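Local coordinates for protein Cj0977 (Campylobacter jejuni, PDB 3BNV) that is of unknown molecular function but acts as a sigma28-regulated, nonflagellar virulence factor of Campylobacter jejuni, built on a dimeric hot-dog fold, at residues Ala110-Asp115 / Arg121-Val126; Tyr76-Ser81 / Gly137-Val142. One frame throughout, in Å; residues are numbered along the deposited sequence.

Contact 1. Residues Ala110-Asp115 / Arg121-Val126; sequences AHALFD and RDVKVV
Ala110 and Ala112 face Val123 and Val125 across an antiparallel beta hairpin of the hot-dog fold, in which strand 105-112 turns back through a short loop into strand 120-129. Ala110-Val125 and Ala112-Val123 are non-hydrogen-bonded pairs, and their side chains lie on the face of the sheet that receives helix 67-82. Packing is close here: Val123 has CG1 anti to its backbone nitrogen (chi1 178°) and spreads its two methyls along the neighbouring strand, CG1 reaching Ala110 CB at 3.8 Å and CG2 reaching Ala112 CB at 4.1 Å. The valine also meets Ala78 and Ser81 of the helix.

The other face is looser. His111 and Lys124 form the hydrogen-bonded pair, tied through both backbones, with His111 N to Lys124 O at 2.9 Å and Lys124 N to His111 O at 2.8 Å, but their exposed side chains do not meet; the imidazole instead lies near the ring of Tyr46. Beyond the regular ladder, Leu113 N still reaches Asp122 O at 2.9 Å, while the leucine lays CD1 against Asp122 CB at 4.1 Å.

At the base of the loop Arg121 reaches back to the backbone of Leu113 and Asp115. Its chain bends at chi2 and chi3 (-75° and -44°), which folds the guanidinium back over the departing segment, where Asp115 O sits above the centre of one face. NH2 also donates to Asn45 OD1, in the turn between strands 38-43 and 46-52. The carboxylate of Asp115 turns instead to Thr117 and Ser118 within the loop. Arg121 NH2 donates to Leu113 O at 2.9 Å in a nearly straight bond that lies in the guanidinium plane but comes from above the carbonyl plane.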
ATOM      1  N   ALA A 110      -1.306  -7.023  14.493  1.00 32.65           N
ATOM      2  CA  ALA A 110      -0.697  -8.064  13.656  1.00 32.52           C
ATOM      3  C   ALA A 110      -0.240  -9.240  14.492  1.00 32.58           C
ATOM      4  O   ALA A 110       0.383  -9.054  15.535  1.00 32.86           O
ATOM      5  CB  ALA A 110       0.486  -7.483  12.880  1.00 32.51           C
ATOM      6  N   HIS A 111      -0.547 -10.450  14.047  1.00 32.77           N
ATOM      7  CA  HIS A 111      -0.137 -11.660  14.765  1.00 32.54           C
ATOM      8  C   HIS A 111       0.484 -12.598  13.760  1.00 32.87           C
ATOM      9  O   HIS A 111      -0.150 -12.935  12.749  1.00 33.00           O
ATOM     10  CB  HIS A 111      -1.329 -12.346  15.384  1.00 32.26           C
ATOM     11  CG  HIS A 111      -2.067 -11.513  16.377  1.00 32.54           C
ATOM     12  ND1 HIS A 111      -1.838 -11.601  17.734  1.00 32.88           N
ATOM     13  CD2 HIS A 111      -3.058 -10.605  16.217  1.00 32.58           C
ATOM     14  CE1 HIS A 111      -2.641 -10.763  18.369  1.00 33.48           C
ATOM     15  NE2 HIS A 111      -3.404 -10.160  17.471  1.00 33.64           N
ATOM     16  N   ALA A 112       1.734 -12.981  14.019  1.00 32.86           N
ATOM     17  CA  ALA A 112       2.490 -13.852  13.132  1.00 32.87           C
ATOM     18  C   ALA A 112       2.222 -15.288  13.512  1.00 33.19           C
ATOM     19  O   ALA A 112       2.286 -15.630  14.671  1.00 33.19           O
ATOM     20  CB  ALA A 112       3.962 -13.555  13.259  1.00 32.62           C
ATOM     21  N   LEU A 113       1.923 -16.138  12.536  1.00 33.98           N
ATOM     22  CA  LEU A 113       1.718 -17.552  12.804  1.00 34.68           C
ATOM     23  C   LEU A 113       3.040 -18.158  13.238  1.00 35.18           C
ATOM     24  O   LEU A 113       4.070 -17.940  12.595  1.00 35.28           O
ATOM     25  CB  LEU A 113       1.194 -18.274  11.570  1.00 34.71           C
ATOM     26  CG  LEU A 113      -0.283 -17.994  11.306  1.00 36.96           C
ATOM     27  CD1 LEU A 113      -0.803 -18.711  10.032  1.00 37.23           C
ATOM     28  CD2 LEU A 113      -1.141 -18.344  12.569  1.00 38.48           C
ATOM     29  N   PHE A 114       2.987 -18.908  14.336  1.00 36.09           N
ATOM     30  CA  PHE A 114       4.145 -19.458  15.010  1.00 37.45           C
ATOM     31  C   PHE A 114       5.008 -20.279  14.065  1.00 38.13           C
ATOM     32  O   PHE A 114       4.499 -21.110  13.311  1.00 38.10           O
ATOM     33  CB  PHE A 114       3.654 -20.316  16.183  1.00 37.83           C
ATOM     34  CG  PHE A 114       4.741 -20.944  17.002  1.00 38.13           C
ATOM     35  CD1 PHE A 114       5.197 -22.222  16.711  1.00 38.39           C
ATOM     36  CD2 PHE A 114       5.270 -20.285  18.103  1.00 39.33           C
ATOM     37  CE1 PHE A 114       6.179 -22.825  17.494  1.00 37.50           C
ATOM     38  CE2 PHE A 114       6.258 -20.890  18.890  1.00 38.98           C
ATOM     39  CZ  PHE A 114       6.708 -22.155  18.576  1.00 37.84           C
ATOM     40  N   ASP A 115       6.311 -20.029  14.113  1.00 38.77           N
ATOM     41  CA  ASP A 115       7.250 -20.664  13.201  1.00 39.71           C
ATOM     42  C   ASP A 115       8.684 -20.239  13.514  1.00 40.29           C
ATOM     43  O   ASP A 115       9.207 -19.289  12.933  1.00 40.33           O
ATOM     44  CB  ASP A 115       6.910 -20.310  11.756  1.00 39.42           C
ATOM     45  CG  ASP A 115       7.643 -21.178  10.757  1.00 40.38           C
ATOM     46  OD1 ASP A 115       8.483 -22.011  11.176  1.00 41.05           O
ATOM     47  OD2 ASP A 115       7.377 -21.024   9.541  1.00 42.00           O
ATOM     48  N   ARG A 121       7.259 -16.179   6.846  1.00 33.04           N
ATOM     49  CA  ARG A 121       6.242 -16.088   7.889  1.00 33.00           C
ATOM     50  C   ARG A 121       4.933 -15.521   7.358  1.00 33.16           C
ATOM     51  O   ARG A 121       4.937 -14.574   6.542  1.00 33.04           O
ATOM     52  CB  ARG A 121       6.720 -15.135   8.976  1.00 32.98           C
ATOM     53  CG  ARG A 121       8.152 -15.269   9.371  1.00 33.19           C
ATOM     54  CD  ARG A 121       8.365 -16.509  10.234  1.00 33.09           C
ATOM     55  NE  ARG A 121       7.320 -16.641  11.236  1.00 33.18           N
ATOM     56  CZ  ARG A 121       7.429 -16.229  12.494  1.00 33.60           C
ATOM     57  NH1 ARG A 121       8.539 -15.660  12.926  1.00 33.08           N
ATOM     58  NH2 ARG A 121       6.424 -16.402  13.333  1.00 33.74           N
ATOM     59  N   ASP A 122       3.818 -16.074   7.847  1.00 33.34           N
ATOM     60  CA  ASP A 122       2.471 -15.552   7.524  1.00 33.74           C
ATOM     61  C   ASP A 122       1.981 -14.686   8.682  1.00 33.26           C
ATOM     62  O   ASP A 122       2.026 -15.094   9.830  1.00 33.57           O
ATOM     63  CB  ASP A 122       1.485 -16.715   7.269  1.00 34.13           C
ATOM     64  CG  ASP A 122       1.959 -17.658   6.156  1.00 36.99           C
ATOM     65  OD1 ASP A 122       2.683 -17.192   5.247  1.00 39.49           O
ATOM     66  OD2 ASP A 122       1.617 -18.869   6.181  1.00 39.33           O
ATOM     67  N   VAL A 123       1.507 -13.495   8.379  1.00 32.98           N
ATOM     68  CA  VAL A 123       1.071 -12.569   9.412  1.00 33.00           C
ATOM     69  C   VAL A 123      -0.375 -12.147   9.193  1.00 32.95           C
ATOM     70  O   VAL A 123      -0.755 -11.724   8.104  1.00 32.98           O
ATOM     71  CB  VAL A 123       1.970 -11.328   9.418  1.00 33.63           C
ATOM     72  CG1 VAL A 123       1.487 -10.307  10.472  1.00 33.68           C
ATOM     73  CG2 VAL A 123       3.419 -11.734   9.654  1.00 32.82           C
ATOM     74  N   LYS A 124      -1.182 -12.275  10.235  1.00 33.09           N
ATOM     75  CA  LYS A 124      -2.595 -11.929  10.156  1.00 33.19           C
ATOM     76  C   LYS A 124      -2.726 -10.486  10.669  1.00 33.04           C
ATOM     77  O   LYS A 124      -2.287 -10.172  11.781  1.00 33.21           O
ATOM     78  CB  LYS A 124      -3.391 -12.936  10.995  1.00 33.39           C
ATOM     79  CG  LYS A 124      -4.643 -13.457  10.353  1.00 34.89           C
ATOM     80  CD  LYS A 124      -5.573 -12.273   9.955  1.00 38.56           C
ATOM     81  CE  LYS A 124      -6.931 -12.736   9.350  1.00 38.63           C
ATOM     82  NZ  LYS A 124      -6.885 -12.885   7.851  1.00 39.14           N
ATOM     83  N   VAL A 125      -3.252  -9.594   9.837  1.00 32.58           N
ATOM     84  CA  VAL A 125      -3.434  -8.200  10.228  1.00 32.70           C
ATOM     85  C   VAL A 125      -4.921  -7.825  10.208  1.00 32.74           C
ATOM     86  O   VAL A 125      -5.668  -8.251   9.320  1.00 32.83           O
ATOM     87  CB  VAL A 125      -2.710  -7.240   9.276  1.00 33.16           C
ATOM     88  CG1 VAL A 125      -2.664  -5.838   9.867  1.00 32.27           C
ATOM     89  CG2 VAL A 125      -1.296  -7.741   8.957  1.00 34.06           C
ATOM     90  N   VAL A 126      -5.337  -7.017  11.172  1.00 32.36           N
ATOM     91  CA  VAL A 126      -6.729  -6.643  11.301  1.00 32.40           C
ATOM     92  C   VAL A 126      -6.742  -5.152  11.608  1.00 32.46           C
ATOM     93  O   VAL A 126      -5.896  -4.684  12.362  1.00 32.57           O
ATOM     94  CB  VAL A 126      -7.382  -7.415  12.457  1.00 31.89           C
ATOM     95  CG1 VAL A 126      -7.374  -6.588  13.693  1.00 31.76           C
ATOM     96  CG2 VAL A 126      -8.771  -7.759  12.135  1.00 33.00           C
TER
HETATM   97  O   HOH W   1       4.746 -17.922  10.267  1.00 26.68           O

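Contact 2. Residues Tyr76-Ser81 / Gly137-Val142; sequences YVAQAS and GTIQVV
In the hot-dog fold a long central helix, the sausage, is wrapped by a curved antiparallel sheet, the bun, and this contact is one place where the two meet: Ala78 of helix 67-82 rests on Ile139 and Val141 of strand 132-143. The contact is small, burying about 150 Å² in all; the side chains that meet are all apolar, and no hydrogen bond crosses it. Ala78 directs its methyl at the strand, and its CA lies 6.7 Å from Ile139 CA, with only that methyl from the helix side between the two backbones.

Ile139 makes the nearer carbon contacts with the methyl. The backbone brings its CB there, chi1 (-67°) turns CG2 to it, and the extended chi2 (-174°) carries CD1 to it along the other arm. Ala78 CB is 4.0 Å from Ile139 CG2 and 4.1 Å from Ile139 CD1, so the alanine is seated against the side of the isoleucine. Val141, two residues on and on the same face, has the larger area buried against the helix; its CG2, anti to the carbonyl carbon, meets Ala78 CB at 4.4 Å.

Between them Gln140 points away from the helix, with its amide weakly hydrogen-bonded to Asp122 OD1 of the adjacent strand. Around the contact, Ile89 of strand 87-96 packs on Ile139, Val77 packs on Ala47, Ser49 and Val125, and Ser81 on Ala47 and Val123, so several strands of the bun share the helix. Gln79 is held by Ser87 OG through OE1, and together with Tyr76 it packs on Phe66 of the second subunit, which places this part of the helix near the dimer interface. The valine branch also reaches the helix backbone, where Ala78 O lies 4.2 Å from Val141 CG2.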
ATOM      1  N   TYR A  76       3.419  -2.281   7.232  1.00 32.18           N
ATOM      2  CA  TYR A  76       4.362  -1.880   8.264  1.00 32.00           C
ATOM      3  C   TYR A  76       4.185  -2.711   9.548  1.00 31.86           C
ATOM      4  O   TYR A  76       5.129  -3.330  10.025  1.00 32.33           O
ATOM      5  CB  TYR A  76       4.245  -0.375   8.462  1.00 31.75           C
ATOM      6  CG  TYR A  76       5.204   0.284   9.410  1.00 31.39           C
ATOM      7  CD1 TYR A  76       4.789   1.335  10.193  1.00 31.68           C
ATOM      8  CD2 TYR A  76       6.514  -0.099   9.493  1.00 32.19           C
ATOM      9  CE1 TYR A  76       5.655   1.975  11.056  1.00 32.51           C
ATOM     10  CE2 TYR A  76       7.395   0.536  10.373  1.00 31.65           C
ATOM     11  CZ  TYR A  76       6.957   1.568  11.148  1.00 31.29           C
ATOM     12  OH  TYR A  76       7.807   2.216  12.018  1.00 30.84           O
ATOM     13  N   VAL A  77       2.986  -2.758  10.099  1.00 31.71           N
ATOM     14  CA  VAL A  77       2.779  -3.518  11.331  1.00 31.64           C
ATOM     15  C   VAL A  77       3.018  -5.048  11.148  1.00 31.94           C
ATOM     16  O   VAL A  77       3.473  -5.724  12.065  1.00 32.06           O
ATOM     17  CB  VAL A  77       1.425  -3.212  12.003  1.00 30.82           C
ATOM     18  CG1 VAL A  77       0.300  -3.951  11.334  1.00 31.70           C
ATOM     19  CG2 VAL A  77       1.459  -3.611  13.417  1.00 30.78           C
ATOM     20  N   ALA A  78       2.744  -5.598   9.973  1.00 32.01           N
ATOM     21  CA  ALA A  78       3.132  -6.994   9.718  1.00 32.30           C
ATOM     22  C   ALA A  78       4.629  -7.187   9.893  1.00 32.63           C
ATOM     23  O   ALA A  78       5.079  -8.114  10.565  1.00 32.71           O
ATOM     24  CB  ALA A  78       2.749  -7.432   8.318  1.00 32.08           C
ATOM     25  N   GLN A  79       5.420  -6.329   9.262  1.00 32.74           N
ATOM     26  CA  GLN A  79       6.853  -6.461   9.415  1.00 32.87           C
ATOM     27  C   GLN A  79       7.276  -6.213  10.843  1.00 32.76           C
ATOM     28  O   GLN A  79       8.174  -6.868  11.327  1.00 33.22           O
ATOM     29  CB  GLN A  79       7.608  -5.542   8.471  1.00 33.02           C
ATOM     30  CG  GLN A  79       7.397  -5.861   7.002  1.00 34.31           C
ATOM     31  CD  GLN A  79       8.495  -5.290   6.156  1.00 36.96           C
ATOM     32  OE1 GLN A  79       9.625  -5.752   6.224  1.00 40.71           O
ATOM     33  NE2 GLN A  79       8.191  -4.272   5.374  1.00 36.36           N
ATOM     34  N   ALA A  80       6.617  -5.301  11.551  1.00 32.77           N
ATOM     35  CA  ALA A  80       7.002  -5.068  12.935  1.00 32.39           C
ATOM     36  C   ALA A  80       6.751  -6.288  13.822  1.00 32.46           C
ATOM     37  O   ALA A  80       7.434  -6.475  14.822  1.00 32.71           O
ATOM     38  CB  ALA A  80       6.312  -3.886  13.473  1.00 32.76           C
ATOM     39  N   SER A  81       5.785  -7.117  13.450  1.00 32.36           N
ATOM     40  CA  SER A  81       5.453  -8.306  14.229  1.00 32.38           C
ATOM     41  C   SER A  81       6.549  -9.356  14.174  1.00 32.57           C
ATOM     42  O   SER A  81       6.618 -10.211  15.028  1.00 32.99           O
ATOM     43  CB  SER A  81       4.155  -8.932  13.729  1.00 32.11           C
ATOM     44  OG  SER A  81       4.356  -9.551  12.475  1.00 31.72           O
ATOM     45  N   GLY A 137      -6.354  -8.904   6.642  1.00 33.07           N
ATOM     46  CA  GLY A 137      -5.420  -9.396   5.651  1.00 33.20           C
ATOM     47  C   GLY A 137      -4.332 -10.334   6.137  1.00 33.15           C
ATOM     48  O   GLY A 137      -3.978 -10.355   7.316  1.00 33.13           O
ATOM     49  N   THR A 138      -3.805 -11.117   5.207  1.00 33.05           N
ATOM     50  CA  THR A 138      -2.653 -11.948   5.488  1.00 33.20           C
ATOM     51  C   THR A 138      -1.478 -11.458   4.674  1.00 33.25           C
ATOM     52  O   THR A 138      -1.579 -11.298   3.451  1.00 33.42           O
ATOM     53  CB  THR A 138      -2.873 -13.394   5.075  1.00 32.97           C
ATOM     54  OG1 THR A 138      -3.999 -13.944   5.772  1.00 33.26           O
ATOM     55  CG2 THR A 138      -1.657 -14.180   5.445  1.00 33.86           C
ATOM     56  N   ILE A 139      -0.345 -11.271   5.335  1.00 33.13           N
ATOM     57  CA  ILE A 139       0.841 -10.783   4.650  1.00 33.06           C
ATOM     58  C   ILE A 139       2.020 -11.720   4.853  1.00 32.98           C
ATOM     59  O   ILE A 139       2.308 -12.136   5.965  1.00 33.18           O
ATOM     60  CB  ILE A 139       1.172  -9.380   5.144  1.00 32.80           C
ATOM     61  CG1 ILE A 139       0.067  -8.423   4.694  1.00 33.30           C
ATOM     62  CG2 ILE A 139       2.484  -8.932   4.614  1.00 32.41           C
ATOM     63  CD1 ILE A 139       0.368  -7.005   5.015  1.00 34.44           C
ATOM     64  N   GLN A 140       2.702 -12.061   3.776  1.00 32.95           N
ATOM     65  CA  GLN A 140       3.809 -12.989   3.865  1.00 33.31           C
ATOM     66  C   GLN A 140       5.127 -12.226   3.930  1.00 32.92           C
ATOM     67  O   GLN A 140       5.482 -11.534   3.004  1.00 33.01           O
ATOM     68  CB  GLN A 140       3.778 -13.941   2.672  1.00 33.23           C
ATOM     69  CG  GLN A 140       2.618 -14.936   2.658  1.00 34.11           C
ATOM     70  CD  GLN A 140       2.726 -15.918   1.482  1.00 36.00           C
ATOM     71  OE1 GLN A 140       2.909 -15.500   0.324  1.00 38.89           O
ATOM     72  NE2 GLN A 140       2.632 -17.232   1.773  1.00 37.75           N
ATOM     73  N   VAL A 141       5.829 -12.356   5.054  1.00 33.02           N
ATOM     74  CA  VAL A 141       7.103 -11.685   5.289  1.00 32.77           C
ATOM     75  C   VAL A 141       8.242 -12.690   5.171  1.00 32.73           C
ATOM     76  O   VAL A 141       8.156 -13.764   5.694  1.00 32.99           O
ATOM     77  CB  VAL A 141       7.192 -11.095   6.711  1.00 33.07           C
ATOM     78  CG1 VAL A 141       8.470 -10.285   6.860  1.00 32.66           C
ATOM     79  CG2 VAL A 141       5.960 -10.241   7.068  1.00 31.78           C
ATOM     80  N   VAL A 142       9.311 -12.336   4.472  1.00 32.72           N
ATOM     81  CA  VAL A 142      10.499 -13.177   4.423  1.00 32.41           C
ATOM     82  C   VAL A 142      11.696 -12.371   4.899  1.00 32.54           C
ATOM     83  O   VAL A 142      11.797 -11.163   4.612  1.00 32.34           O
ATOM     84  CB  VAL A 142      10.814 -13.688   2.999  1.00 32.28           C
ATOM     85  CG1 VAL A 142      12.145 -14.340   2.993  1.00 30.60           C
ATOM     86  CG2 VAL A 142       9.756 -14.678   2.517  1.00 32.25           C
TER

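Overall arrangement
The centres of contacts 1 and 2 lie about 7 Å apart, and both reach the same antiparallel sheet, contact 2 through strand 132-143. Along the chain the helical segment 76-81 comes first, then the hairpin 110-115 and 121-126, and last 137-142, so contact 1 is nested within the loop closed by contact 2. Strands 120-129 and 132-143 are consecutive and adjacent, and probable backbone hydrogen bonds join Val125 N to Gly137 O and Val141 N to Arg121 O. Contact 1 thus builds part of the sheet, whereas contact 2 seats the central helix on its concave side; Ala110 CB packs on Val77 O, so the hairpin also touches the helix of contact 2, consistent with the hot-dog fold.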